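Type III effector HopU1 (Pseudomonas syringae pv. tomato, PDB 3U0J) probably transfers the ADP-ribose group of NAD+ to arginine side chains of target proteins, as a type III effector acting against plant immunity. Local coordinates at residues A[135-140]-A[146-151]; A[93-98]-A[152-157]; A[176-181]-A[216-221]; A[255-258]-A[262-265]. All blocks are in the same frame, centred on the assembly; numbering follows the deposited sequence.

Overall arrangement
The four contacts fall into two pairs. Contacts 1 and 2 are buried and share helix 145-162: a loop lies along one part of it and helix 89-99 meets the next turns, the two being tied by H147 and H98. Contacts 3 and 4 are only partly buried and belong to the mixed sheet, whose neighbouring strands 218-224 and 263-269 join them through backbone bonds between N217, A219 and H263. Centres of contacts 1 and 4 are about 35 Å apart, on opposite sides of the chain's centre. Chemistry follows place: hydrocarbon alone in contact 2, hydrocarbon with an asparagine amide beside it in contact 3 or a salt bridge in contact 1, and backbone hydrogen bonds in contact 4.

Contact 1: residues A[135-140]-A[146-151]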
loop_
_atom_site.group_PDB
_atom_site.type_symbol
_atom_site.label_atom_id
_atom_site.label_comp_id
_atom_site.label_asym_id
_atom_site.label_seq_id
_atom_site.Cartn_x
_atom_site.Cartn_y
_atom_site.Cartn_z
ATOM N N ALA A 135 -10.086 -13.406 5.269
ATOM C CA ALA A 135 -10.567 -14.680 5.791
ATOM C C ALA A 135 -9.593 -15.807 5.422
ATOM O O ALA A 135 -9.548 -16.850 6.079
ATOM C CB ALA A 135 -11.960 -14.977 5.269
ATOM N N GLU A 136 -8.799 -15.580 4.377
ATOM C CA GLU A 136 -7.902 -16.610 3.851
ATOM C C GLU A 136 -6.421 -16.192 3.748
ATOM O O GLU A 136 -5.716 -16.702 2.882
ATOM C CB GLU A 136 -8.405 -17.110 2.476
ATOM C CG GLU A 136 -9.594 -18.084 2.540
ATOM C CD GLU A 136 -10.150 -18.497 1.167
ATOM O OE1 GLU A 136 -9.403 -19.087 0.346
ATOM O OE2 GLU A 136 -11.358 -18.257 0.925
ATOM N N ILE A 137 -5.942 -15.298 4.621
ATOM C CA ILE A 137 -4.550 -14.815 4.534
ATOM C C ILE A 137 -3.497 -15.877 4.865
ATOM O O ILE A 137 -2.302 -15.693 4.575
ATOM C CB ILE A 137 -4.246 -13.588 5.438
ATOM C CG1 ILE A 137 -5.510 -12.978 6.016
ATOM C CG2 ILE A 137 -3.434 -12.518 4.677
ATOM C CD1 ILE A 137 -5.283 -11.533 6.451
ATOM N N ASP A 138 -3.927 -16.979 5.476
ATOM C CA ASP A 138 -2.985 -18.040 5.810
ATOM C C ASP A 138 -2.913 -19.128 4.737
ATOM O O ASP A 138 -2.426 -20.230 4.986
ATOM C CB ASP A 138 -3.267 -18.618 7.202
ATOM C CG ASP A 138 -2.394 -17.981 8.288
ATOM O OD1 ASP A 138 -1.265 -18.482 8.517
ATOM O OD2 ASP A 138 -2.841 -16.989 8.918
ATOM N N ASN A 139 -3.389 -18.796 3.540
ATOM C CA ASN A 139 -3.321 -19.697 2.396
ATOM C C ASN A 139 -2.566 -19.055 1.237
ATOM O O ASN A 139 -2.835 -19.349 0.070
ATOM C CB ASN A 139 -4.724 -20.119 1.935
ATOM C CG ASN A 139 -5.377 -21.131 2.872
ATOM O OD1 ASN A 139 -4.753 -22.113 3.291
ATOM N ND2 ASN A 139 -6.650 -20.899 3.194
ATOM N N HIS A 140 -1.625 -18.173 1.562
ATOM C CA HIS A 140 -0.777 -17.545 0.545
ATOM C C HIS A 140 0.604 -18.227 0.463
ATOM O O HIS A 140 0.946 -19.055 1.312
ATOM C CB HIS A 140 -0.615 -16.027 0.801
ATOM C CG HIS A 140 -1.859 -15.217 0.558
ATOM N ND1 HIS A 140 -2.521 -15.203 -0.652
ATOM C CD2 HIS A 140 -2.542 -14.371 1.369
ATOM C CE1 HIS A 140 -3.570 -14.400 -0.568
ATOM N NE2 HIS A 140 -3.605 -13.883 0.648
ATOM N N PRO A 146 4.577 -13.915 5.243
ATOM C CA PRO A 146 4.954 -13.240 6.484
ATOM C C PRO A 146 4.810 -11.726 6.367
ATOM O O PRO A 146 4.467 -11.081 7.341
ATOM C CB PRO A 146 6.421 -13.617 6.653
ATOM C CG PRO A 146 6.599 -14.830 5.866
ATOM C CD PRO A 146 5.678 -14.734 4.713
ATOM N N HIS A 147 5.053 -11.167 5.189
ATOM C CA HIS A 147 4.923 -9.726 4.987
ATOM C C HIS A 147 3.477 -9.320 4.694
ATOM O O HIS A 147 2.998 -8.269 5.142
ATOM C CB HIS A 147 5.836 -9.258 3.849
ATOM C CG HIS A 147 5.674 -7.811 3.495
ATOM N ND1 HIS A 147 6.352 -6.804 4.153
ATOM C CD2 HIS A 147 4.922 -7.201 2.545
ATOM C CE1 HIS A 147 6.023 -5.638 3.626
ATOM N NE2 HIS A 147 5.159 -5.848 2.648
ATOM N N ILE A 148 2.778 -10.139 3.923
ATOM C CA ILE A 148 1.412 -9.782 3.600
ATOM C C ILE A 148 0.637 -9.688 4.897
ATOM O O ILE A 148 -0.122 -8.741 5.115
ATOM C CB ILE A 148 0.758 -10.792 2.650
ATOM C CG1 ILE A 148 1.400 -10.678 1.263
ATOM C CG2 ILE A 148 -0.710 -10.523 2.563
ATOM C CD1 ILE A 148 1.045 -11.786 0.304
ATOM N N LYS A 149 0.874 -10.661 5.772
ATOM C CA LYS A 149 0.141 -10.741 7.016
ATOM C C LYS A 149 0.544 -9.592 7.913
ATOM O O LYS A 149 -0.306 -8.949 8.511
ATOM C CB LYS A 149 0.332 -12.100 7.709
ATOM C CG LYS A 149 -0.067 -13.306 6.851
ATOM C CD LYS A 149 -0.311 -14.555 7.695
ATOM C CE LYS A 149 0.895 -14.917 8.577
ATOM N NZ LYS A 149 0.601 -16.036 9.533
ATOM N N MET A 150 1.838 -9.307 7.992
ATOM C CA MET A 150 2.290 -8.257 8.885
ATOM C C MET A 150 1.696 -6.923 8.458
ATOM O O MET A 150 1.211 -6.170 9.304
ATOM C CB MET A 150 3.815 -8.195 8.971
ATOM C CG MET A 150 4.342 -7.683 10.330
ATOM S SD MET A 150 3.601 -8.398 11.827
ATOM C CE MET A 150 3.996 -7.074 12.888
ATOM N N LEU A 151 1.698 -6.643 7.153
ATOM C CA LEU A 151 1.171 -5.369 6.653
ATOM C C LEU A 151 -0.328 -5.273 6.930
ATOM O O LEU A 151 -0.827 -4.235 7.384
ATOM C CB LEU A 151 1.425 -5.210 5.158
ATOM C CG LEU A 151 1.876 -3.837 4.641
ATOM C CD1 LEU A 151 1.336 -3.577 3.255
ATOM C CD2 LEU A 151 1.506 -2.703 5.556
#
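K149 and I148 of helix 145-162 receive I137, D138 and H140 from the loop that leads into the same helix, a local fold-back of loop on helix in the ADP-ribosyltransferase domain. The K149 side chain gives a worked example of how one residue can serve two chemistries. Its CB makes no close approach to the loop. With CG anti to the carbonyl carbon (chi1 -57°), the chain starts out beside the backbone N, and CG comes 4.1 Å from I137 CG2. CD faces two oxygens, 3.9 Å from I137 O and 3.7 Å from D138 OD2. The chain bends at chi3 (-56°), and NZ, one bond beyond CE, ends 3.2 Å from D138 OD1 in a salt bridge with hydrogen-bond character. The ammonium meets OD1 on its syn side but 29° out of the carboxylate plane, and the two side chains cross at about a right angle. D138 is exposed and poorly ordered; D43 of helix 41-52 also forms a salt bridge to NZ, so the lysine charge is probably shared between two acids. Beside the salt bridge the contact is buried and largely hydrocarbon. I148 reaches the loop with its CG2 branch, which lies 4.0 Å from I137 CG2. H140 adds a ring carbon to the patch; its ND1 is hydrogen-bonded to the hydroxyl of Y123 on helix 116-126. The same I137 methyl sits in plane at the edge of the H140 imidazole, and H140 CD2 approaches I148 CG2 obliquely at 4.4 Å.

Contact 2: residues A[93-98]-A[152-157]; sequences SAIYMH and SSALNR
Between segments 93-98 and 152-157, on helices 89-99 and 145-162, the nearest CA atoms are those of I95 and A154, 7.2 Å apart. One methyl and one isoleucine arm fill the gap. A154 points its CB at the opposing helix, and the methyl is met by two successive atoms of I95, with CG1 and CD1 each 3.9 Å from A154 CB. The isoleucine therefore lies alongside the methyl instead of striking it with its end alone. Its torsions account for this: CG1 stands anti to the carbonyl carbon (chi1 -70°) and the branch then runs on extended (chi2 167°), which lays both atoms against the alanine. L155, one residue further along, adds a looser touch, its CD2 branch 4.5 Å from I95 CG1. All three residues are buried and apolar, so between these segments the touch is hydrocarbon alone, a small patch of about 100 Å². Polar groups tie the same helix pair elsewhere: E91 OE2 accepts from S153 OG and forms a salt bridge with R157 NE, and H98 ND1 is hydrogen-bonded to H147 NE2, the two imidazoles meeting with planes about 20° apart. Among its neighbours, I95 also touches L151 and L158 of helix 145-162; F47 of helix 41-52 packs on S93 and A94, and L68 of helix 65-71 on S93 and Y96.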
loop_
_atom_site.group_PDB
_atom_site.type_symbol
_atom_site.label_atom_id
_atom_site.label_comp_id
_atom_site.label_asym_id
_atom_site.label_seq_id
_atom_site.Cartn_x
_atom_site.Cartn_y
_atom_site.Cartn_z
ATOM N N SER A 93 7.753 -1.648 10.580
ATOM C CA SER A 93 8.758 -2.064 9.601
ATOM C C SER A 93 8.129 -2.573 8.303
ATOM O O SER A 93 8.628 -2.300 7.211
ATOM C CB SER A 93 9.682 -3.140 10.195
ATOM O OG SER A 93 10.312 -2.674 11.372
ATOM N N ALA A 94 7.040 -3.325 8.425
ATOM C CA ALA A 94 6.364 -3.837 7.256
ATOM C C ALA A 94 5.817 -2.648 6.458
ATOM O O ALA A 94 5.957 -2.597 5.237
ATOM C CB ALA A 94 5.279 -4.781 7.649
ATOM N N ILE A 95 5.222 -1.668 7.129
ATOM C CA ILE A 95 4.740 -0.511 6.381
ATOM C C ILE A 95 5.916 0.201 5.713
ATOM O O ILE A 95 5.893 0.475 4.514
ATOM C CB ILE A 95 4.045 0.496 7.270
ATOM C CG1 ILE A 95 2.714 -0.042 7.768
ATOM C CG2 ILE A 95 3.845 1.790 6.518
ATOM C CD1 ILE A 95 2.159 0.802 8.884
ATOM N N TYR A 96 6.941 0.500 6.500
ATOM C CA TYR A 96 8.129 1.166 5.978
ATOM C C TYR A 96 8.658 0.445 4.739
ATOM O O TYR A 96 8.804 1.052 3.681
ATOM C CB TYR A 96 9.221 1.242 7.047
ATOM C CG TYR A 96 10.445 2.038 6.640
ATOM C CD1 TYR A 96 11.456 1.458 5.887
ATOM C CD2 TYR A 96 10.602 3.362 7.033
ATOM C CE1 TYR A 96 12.591 2.182 5.520
ATOM C CE2 TYR A 96 11.724 4.093 6.681
ATOM C CZ TYR A 96 12.718 3.508 5.923
ATOM O OH TYR A 96 13.839 4.242 5.557
ATOM N N MET A 97 8.928 -0.853 4.875
ATOM C CA MET A 97 9.547 -1.626 3.806
ATOM C C MET A 97 8.660 -1.669 2.574
ATOM O O MET A 97 9.158 -1.701 1.450
ATOM C CB MET A 97 9.877 -3.041 4.264
ATOM C CG MET A 97 11.055 -3.102 5.209
ATOM S SD MET A 97 11.354 -4.757 5.838
ATOM C CE MET A 97 13.126 -4.679 5.821
ATOM N N HIS A 98 7.350 -1.637 2.776
ATOM C CA HIS A 98 6.426 -1.630 1.642
ATOM C C HIS A 98 6.381 -0.281 0.899
ATOM O O HIS A 98 6.079 -0.246 -0.299
ATOM C CB HIS A 98 5.031 -2.027 2.102
ATOM C CG HIS A 98 4.138 -2.496 0.999
ATOM N ND1 HIS A 98 4.145 -3.794 0.540
ATOM C CD2 HIS A 98 3.191 -1.846 0.278
ATOM C CE1 HIS A 98 3.248 -3.924 -0.425
ATOM N NE2 HIS A 98 2.650 -2.759 -0.596
ATOM N N SER A 152 -1.052 -6.357 6.664
ATOM C CA SER A 152 -2.469 -6.370 6.968
ATOM C C SER A 152 -2.699 -6.035 8.439
ATOM O O SER A 152 -3.487 -5.159 8.763
ATOM C CB SER A 152 -3.084 -7.719 6.628
ATOM O OG SER A 152 -3.065 -7.959 5.236
ATOM N N SER A 153 -1.996 -6.722 9.328
ATOM C CA SER A 153 -2.142 -6.454 10.754
ATOM C C SER A 153 -1.855 -4.991 11.059
ATOM O O SER A 153 -2.588 -4.359 11.807
ATOM C CB SER A 153 -1.225 -7.353 11.587
ATOM O OG SER A 153 -1.383 -7.109 12.977
ATOM N N ALA A 154 -0.790 -4.455 10.471
ATOM C CA ALA A 154 -0.421 -3.078 10.734
ATOM C C ALA A 154 -1.590 -2.168 10.425
ATOM O O ALA A 154 -1.988 -1.342 11.261
ATOM C CB ALA A 154 0.775 -2.678 9.923
ATOM N N LEU A 155 -2.139 -2.309 9.223
ATOM C CA LEU A 155 -3.229 -1.437 8.823
ATOM C C LEU A 155 -4.423 -1.645 9.748
ATOM O O LEU A 155 -5.126 -0.702 10.066
ATOM C CB LEU A 155 -3.618 -1.670 7.371
ATOM C CG LEU A 155 -2.490 -1.712 6.334
ATOM C CD1 LEU A 155 -3.067 -1.834 4.929
ATOM C CD2 LEU A 155 -1.548 -0.513 6.417
ATOM N N ASN A 156 -4.651 -2.872 10.195
ATOM C CA ASN A 156 -5.778 -3.122 11.082
ATOM C C ASN A 156 -5.608 -2.416 12.438
ATOM O O ASN A 156 -6.520 -1.704 12.875
ATOM C CB ASN A 156 -6.068 -4.627 11.241
ATOM C CG ASN A 156 -6.912 -5.201 10.089
ATOM O OD1 ASN A 156 -7.664 -4.484 9.448
ATOM N ND2 ASN A 156 -6.796 -6.504 9.846
ATOM N N ARG A 157 -4.450 -2.616 13.087
ATOM C CA ARG A 157 -4.084 -1.925 14.324
ATOM C C ARG A 157 -4.309 -0.417 14.177
ATOM O O ARG A 157 -4.865 0.221 15.056
ATOM C CB ARG A 157 -2.601 -2.130 14.628
ATOM C CG ARG A 157 -2.207 -3.086 15.753
ATOM C CD ARG A 157 -2.585 -4.449 15.385
ATOM N NE ARG A 157 -1.683 -5.539 15.779
ATOM C CZ ARG A 157 -1.900 -6.352 16.814
ATOM N NH1 ARG A 157 -2.911 -6.131 17.644
ATOM N NH2 ARG A 157 -1.095 -7.376 17.033
#

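Contact 3: residues A[176-181]-A[216-221]; sequences LDTIAR and NNIAFQ
T178 is the first residue of helix 176-188 to touch strand 218-224, and it does so with its methyl and not its hydroxyl. OG1 lies beside the backbone N (chi1 -61°), which leaves CG2 anti to that nitrogen and facing the strand, 3.9 Å from I218 CD1. I179 follows and carries more of the contact. Its CB leaves the helix obliquely to the strand, but the side chain swings inward: CG1 comes 3.8 Å from I218 CD1 and 4.1 Å from I218 CG1, so two ethyl arms cross obliquely. I218 CD1 thus touches both T178 CG2 and I179 CG1, neighbours on one turn of the helix, from directions about a right angle apart. The far end of I179 reaches further back along the other segment, where CD1 lies 4.0 Å from N217 ND2. That approach is van der Waals only; N217 ND2 is hydrogen-bonded to the carbonyl O of G174, just before the helix, a bond that would hold the amide's rotation. N217 can point the same way as I218 because the two form a classic beta bulge opposite I172, where successive strand residues would otherwise alternate. This is the familiar layer of helix against sheet: helix 176-188 follows edge strand 167-172 and lies across a face of the mixed sheet. I218 is enclosed by I172 of that strand, F265 of strand 263-269 and L182 of the helix, while I179 extends past strand 218-224 to H263 on the next strand.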
loop_
_atom_site.group_PDB
_atom_site.type_symbol
_atom_site.label_atom_id
_atom_site.label_comp_id
_atom_site.label_asym_id
_atom_site.label_seq_id
_atom_site.Cartn_x
_atom_site.Cartn_y
_atom_site.Cartn_z
ATOM N N LEU A 176 -4.952 3.784 -23.823
ATOM C CA LEU A 176 -6.353 3.920 -24.203
ATOM C C LEU A 176 -7.126 2.666 -23.798
ATOM O O LEU A 176 -8.301 2.731 -23.421
ATOM C CB LEU A 176 -6.498 4.184 -25.699
ATOM C CG LEU A 176 -5.767 5.448 -26.178
ATOM C CD1 LEU A 176 -5.599 5.444 -27.695
ATOM C CD2 LEU A 176 -6.444 6.748 -25.667
ATOM N N ASP A 177 -6.467 1.515 -23.870
ATOM C CA ASP A 177 -7.091 0.279 -23.406
ATOM C C ASP A 177 -7.465 0.378 -21.913
ATOM O O ASP A 177 -8.620 0.158 -21.544
ATOM C CB ASP A 177 -6.178 -0.916 -23.657
ATOM C CG ASP A 177 -6.764 -2.213 -23.121
ATOM O OD1 ASP A 177 -6.300 -2.710 -22.056
ATOM O OD2 ASP A 177 -7.716 -2.723 -23.757
ATOM N N THR A 178 -6.496 0.720 -21.065
ATOM C CA THR A 178 -6.785 0.958 -19.655
ATOM C C THR A 178 -7.907 1.995 -19.451
ATOM O O THR A 178 -8.877 1.753 -18.725
ATOM C CB THR A 178 -5.512 1.376 -18.859
ATOM O OG1 THR A 178 -4.529 0.331 -18.931
ATOM C CG2 THR A 178 -5.856 1.642 -17.398
ATOM N N ILE A 179 -7.780 3.144 -20.097
ATOM C CA ILE A 179 -8.805 4.180 -20.000
ATOM C C ILE A 179 -10.190 3.642 -20.370
ATOM O O ILE A 179 -11.162 3.833 -19.636
ATOM C CB ILE A 179 -8.462 5.403 -20.902
ATOM C CG1 ILE A 179 -7.202 6.113 -20.386
ATOM C CG2 ILE A 179 -9.620 6.370 -20.957
ATOM C CD1 ILE A 179 -6.599 7.102 -21.355
ATOM N N ALA A 180 -10.266 2.964 -21.510
ATOM C CA ALA A 180 -11.504 2.355 -21.980
ATOM C C ALA A 180 -12.135 1.413 -20.940
ATOM O O ALA A 180 -13.371 1.393 -20.750
ATOM C CB ALA A 180 -11.247 1.618 -23.279
ATOM N N ARG A 181 -11.296 0.635 -20.259
ATOM C CA ARG A 181 -11.821 -0.290 -19.271
ATOM C C ARG A 181 -12.544 0.459 -18.165
ATOM O O ARG A 181 -13.622 0.051 -17.730
ATOM C CB ARG A 181 -10.720 -1.156 -18.677
ATOM C CG ARG A 181 -11.238 -2.167 -17.679
ATOM C CD ARG A 181 -10.085 -2.841 -16.991
ATOM N NE ARG A 181 -9.328 -3.649 -17.942
ATOM C CZ ARG A 181 -8.007 -3.816 -17.894
ATOM N NH1 ARG A 181 -7.290 -3.204 -16.945
ATOM N NH2 ARG A 181 -7.401 -4.580 -18.808
ATOM N N ASN A 216 1.287 11.442 -15.025
ATOM C CA ASN A 216 0.094 10.605 -14.986
ATOM C C ASN A 216 -1.062 11.207 -15.769
ATOM O O ASN A 216 -1.298 12.413 -15.703
ATOM C CB ASN A 216 -0.339 10.336 -13.544
ATOM C CG ASN A 216 0.694 9.535 -12.763
ATOM O OD1 ASN A 216 0.829 9.689 -11.541
ATOM N ND2 ASN A 216 1.437 8.685 -13.462
ATOM N N ASN A 217 -1.782 10.366 -16.505
ATOM C CA ASN A 217 -2.919 10.812 -17.311
ATOM C C ASN A 217 -4.257 10.297 -16.788
ATOM O O ASN A 217 -5.314 10.717 -17.257
ATOM C CB ASN A 217 -2.748 10.409 -18.777
ATOM C CG ASN A 217 -2.625 8.925 -18.950
ATOM O OD1 ASN A 217 -2.198 8.221 -18.037
ATOM N ND2 ASN A 217 -3.002 8.427 -20.117
ATOM N N ILE A 218 -4.218 9.392 -15.813
ATOM C CA ILE A 218 -5.447 8.933 -15.163
ATOM C C ILE A 218 -5.481 9.331 -13.690
ATOM O O ILE A 218 -4.622 8.926 -12.913
ATOM C CB ILE A 218 -5.585 7.418 -15.285
ATOM C CG1 ILE A 218 -5.599 7.029 -16.771
ATOM C CG2 ILE A 218 -6.827 6.932 -14.560
ATOM C CD1 ILE A 218 -5.436 5.536 -17.015
ATOM N N ALA A 219 -6.454 10.145 -13.304
ATOM C CA ALA A 219 -6.566 10.552 -11.905
ATOM C C ALA A 219 -7.730 9.860 -11.227
ATOM O O ALA A 219 -8.795 9.693 -11.820
ATOM C CB ALA A 219 -6.717 12.067 -11.782
ATOM N N PHE A 220 -7.527 9.468 -9.978
ATOM C CA PHE A 220 -8.594 8.887 -9.188
ATOM C C PHE A 220 -8.881 9.778 -8.003
ATOM O O PHE A 220 -7.991 10.082 -7.206
ATOM C CB PHE A 220 -8.196 7.507 -8.683
ATOM C CG PHE A 220 -8.170 6.461 -9.744
ATOM C CD1 PHE A 220 -9.301 5.746 -10.052
ATOM C CD2 PHE A 220 -7.010 6.186 -10.439
ATOM C CE1 PHE A 220 -9.279 4.765 -11.041
ATOM C CE2 PHE A 220 -6.988 5.197 -11.426
ATOM C CZ PHE A 220 -8.129 4.489 -11.717
ATOM N N GLN A 221 -10.129 10.210 -7.885
ATOM C CA GLN A 221 -10.522 10.972 -6.725
ATOM C C GLN A 221 -11.387 10.075 -5.894
ATOM O O GLN A 221 -12.520 9.781 -6.261
ATOM C CB GLN A 221 -11.294 12.205 -7.126
ATOM C CG GLN A 221 -11.794 12.985 -5.941
ATOM C CD GLN A 221 -12.588 14.179 -6.376
ATOM O OE1 GLN A 221 -12.091 15.029 -7.125
ATOM N NE2 GLN A 221 -13.835 14.255 -5.920
#

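Contact 4: residues A[255-258]-A[262-265]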
loop_
_atom_site.group_PDB
_atom_site.type_symbol
_atom_site.label_atom_id
_atom_site.label_comp_id
_atom_site.label_asym_id
_atom_site.label_seq_id
_atom_site.Cartn_x
_atom_site.Cartn_y
_atom_site.Cartn_z
ATOM N N ALA A 255 -17.079 9.963 -14.185
ATOM C CA ALA A 255 -15.924 9.709 -15.041
ATOM C C ALA A 255 -15.950 10.684 -16.207
ATOM O O ALA A 255 -16.919 10.725 -16.955
ATOM C CB ALA A 255 -15.966 8.284 -15.557
ATOM N N SER A 256 -14.931 11.502 -16.299
ATOM C CA SER A 256 -14.907 12.574 -17.233
ATOM C C SER A 256 -13.522 12.955 -17.691
ATOM O O SER A 256 -12.562 12.579 -17.135
ATOM C CB SER A 256 -15.577 13.767 -16.592
ATOM O OG SER A 256 -15.062 14.010 -15.322
ATOM N N ALA A 257 -13.439 13.732 -18.740
ATOM C CA ALA A 257 -12.173 14.176 -19.241
ATOM C C ALA A 257 -11.707 15.408 -18.544
ATOM O O ALA A 257 -12.444 16.050 -17.880
ATOM C CB ALA A 257 -12.269 14.425 -20.660
ATOM N N LEU A 258 -10.428 15.684 -18.698
ATOM C CA LEU A 258 -9.774 16.862 -18.208
ATOM C C LEU A 258 -9.000 17.417 -19.369
ATOM O O LEU A 258 -9.420 17.355 -20.461
ATOM C CB LEU A 258 -8.823 16.495 -17.100
ATOM C CG LEU A 258 -9.323 15.672 -15.936
ATOM C CD1 LEU A 258 -8.205 15.228 -15.084
ATOM C CD2 LEU A 258 -10.249 16.453 -15.126
ATOM N N LYS A 262 -6.193 13.575 -20.447
ATOM C CA LYS A 262 -6.304 13.191 -19.054
ATOM C C LYS A 262 -7.736 12.853 -18.687
ATOM O O LYS A 262 -8.696 13.407 -19.246
ATOM C CB LYS A 262 -5.770 14.303 -18.140
ATOM C CG LYS A 262 -4.359 14.756 -18.491
ATOM C CD LYS A 262 -3.593 15.321 -17.296
ATOM C CE LYS A 262 -2.147 15.553 -17.681
ATOM N NZ LYS A 262 -1.236 15.345 -16.541
ATOM N N HIS A 263 -7.882 11.943 -17.731
ATOM C CA HIS A 263 -9.207 11.536 -17.302
ATOM C C HIS A 263 -9.319 11.477 -15.795
ATOM O O HIS A 263 -8.346 11.232 -15.094
ATOM C CB HIS A 263 -9.571 10.204 -17.936
ATOM C CG HIS A 263 -9.382 10.191 -19.417
ATOM N ND1 HIS A 263 -10.424 10.381 -20.299
ATOM C CD2 HIS A 263 -8.262 10.058 -20.169
ATOM C CE1 HIS A 263 -9.956 10.343 -21.535
ATOM N NE2 HIS A 263 -8.646 10.153 -21.485
ATOM N N LEU A 264 -10.518 11.722 -15.301
ATOM C CA LEU A 264 -10.737 11.740 -13.886
ATOM C C LEU A 264 -11.847 10.773 -13.574
ATOM O O LEU A 264 -12.950 10.903 -14.099
ATOM C CB LEU A 264 -11.142 13.145 -13.441
ATOM C CG LEU A 264 -11.782 13.223 -12.050
ATOM C CD1 LEU A 264 -10.762 12.951 -10.970
ATOM C CD2 LEU A 264 -12.397 14.565 -11.825
ATOM N N PHE A 265 -11.567 9.799 -12.719
ATOM C CA PHE A 265 -12.624 8.930 -12.206
ATOM C C PHE A 265 -12.845 9.191 -10.738
ATOM O O PHE A 265 -11.900 9.194 -9.945
ATOM C CB PHE A 265 -12.302 7.462 -12.447
ATOM C CG PHE A 265 -12.002 7.172 -13.854
ATOM C CD1 PHE A 265 -13.009 6.800 -14.717
ATOM C CD2 PHE A 265 -10.715 7.336 -14.341
ATOM C CE1 PHE A 265 -12.742 6.574 -16.048
ATOM C CE2 PHE A 265 -10.426 7.102 -15.661
ATOM C CZ PHE A 265 -11.445 6.719 -16.526
#
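A beta hairpin joins strands 248-257 and 263-269 of the mixed sheet, and this contact is its closed end, with only three residues between the segments. The strands run antiparallel, their directions 163° apart. S256 and L264 form the hydrogen-bonded pair: S256 N donates to L264 O at 3.0 Å and L264 N returns a bond to S256 O at 2.9 Å. A255 with F265 and A257 with H263 are the non-hydrogen-bonded pairs on either side. Next to the turn, L258 N donates to K262 O, also at 2.9 Å, but from 43° above the carbonyl plane, consistent with the regular pairing ending near the turn. Side chains sort themselves by face. A255, A257, H263 and F265 share the face that helix 176-188 covers: A255 CB rests obliquely against F265 CD1, 3.4 Å away, and Y183 of the helix meets the F265 ring edge-to-face while its hydroxyl is hydrogen-bonded to H263 ND1. K262 leads its chain away from the hairpin, and its NZ is gripped by three backbone carbonyls, those of V209, T214 and N216, which hold a buried ammonium group. L258 reaches back over the other face. Its CB lies 3.9 Å from K262 CB. With CG beside the backbone N (chi1 -52°) and the chain extended beyond it, the CD2 branch is carried toward the side chain of L264, ending 3.8 Å from L264 CB.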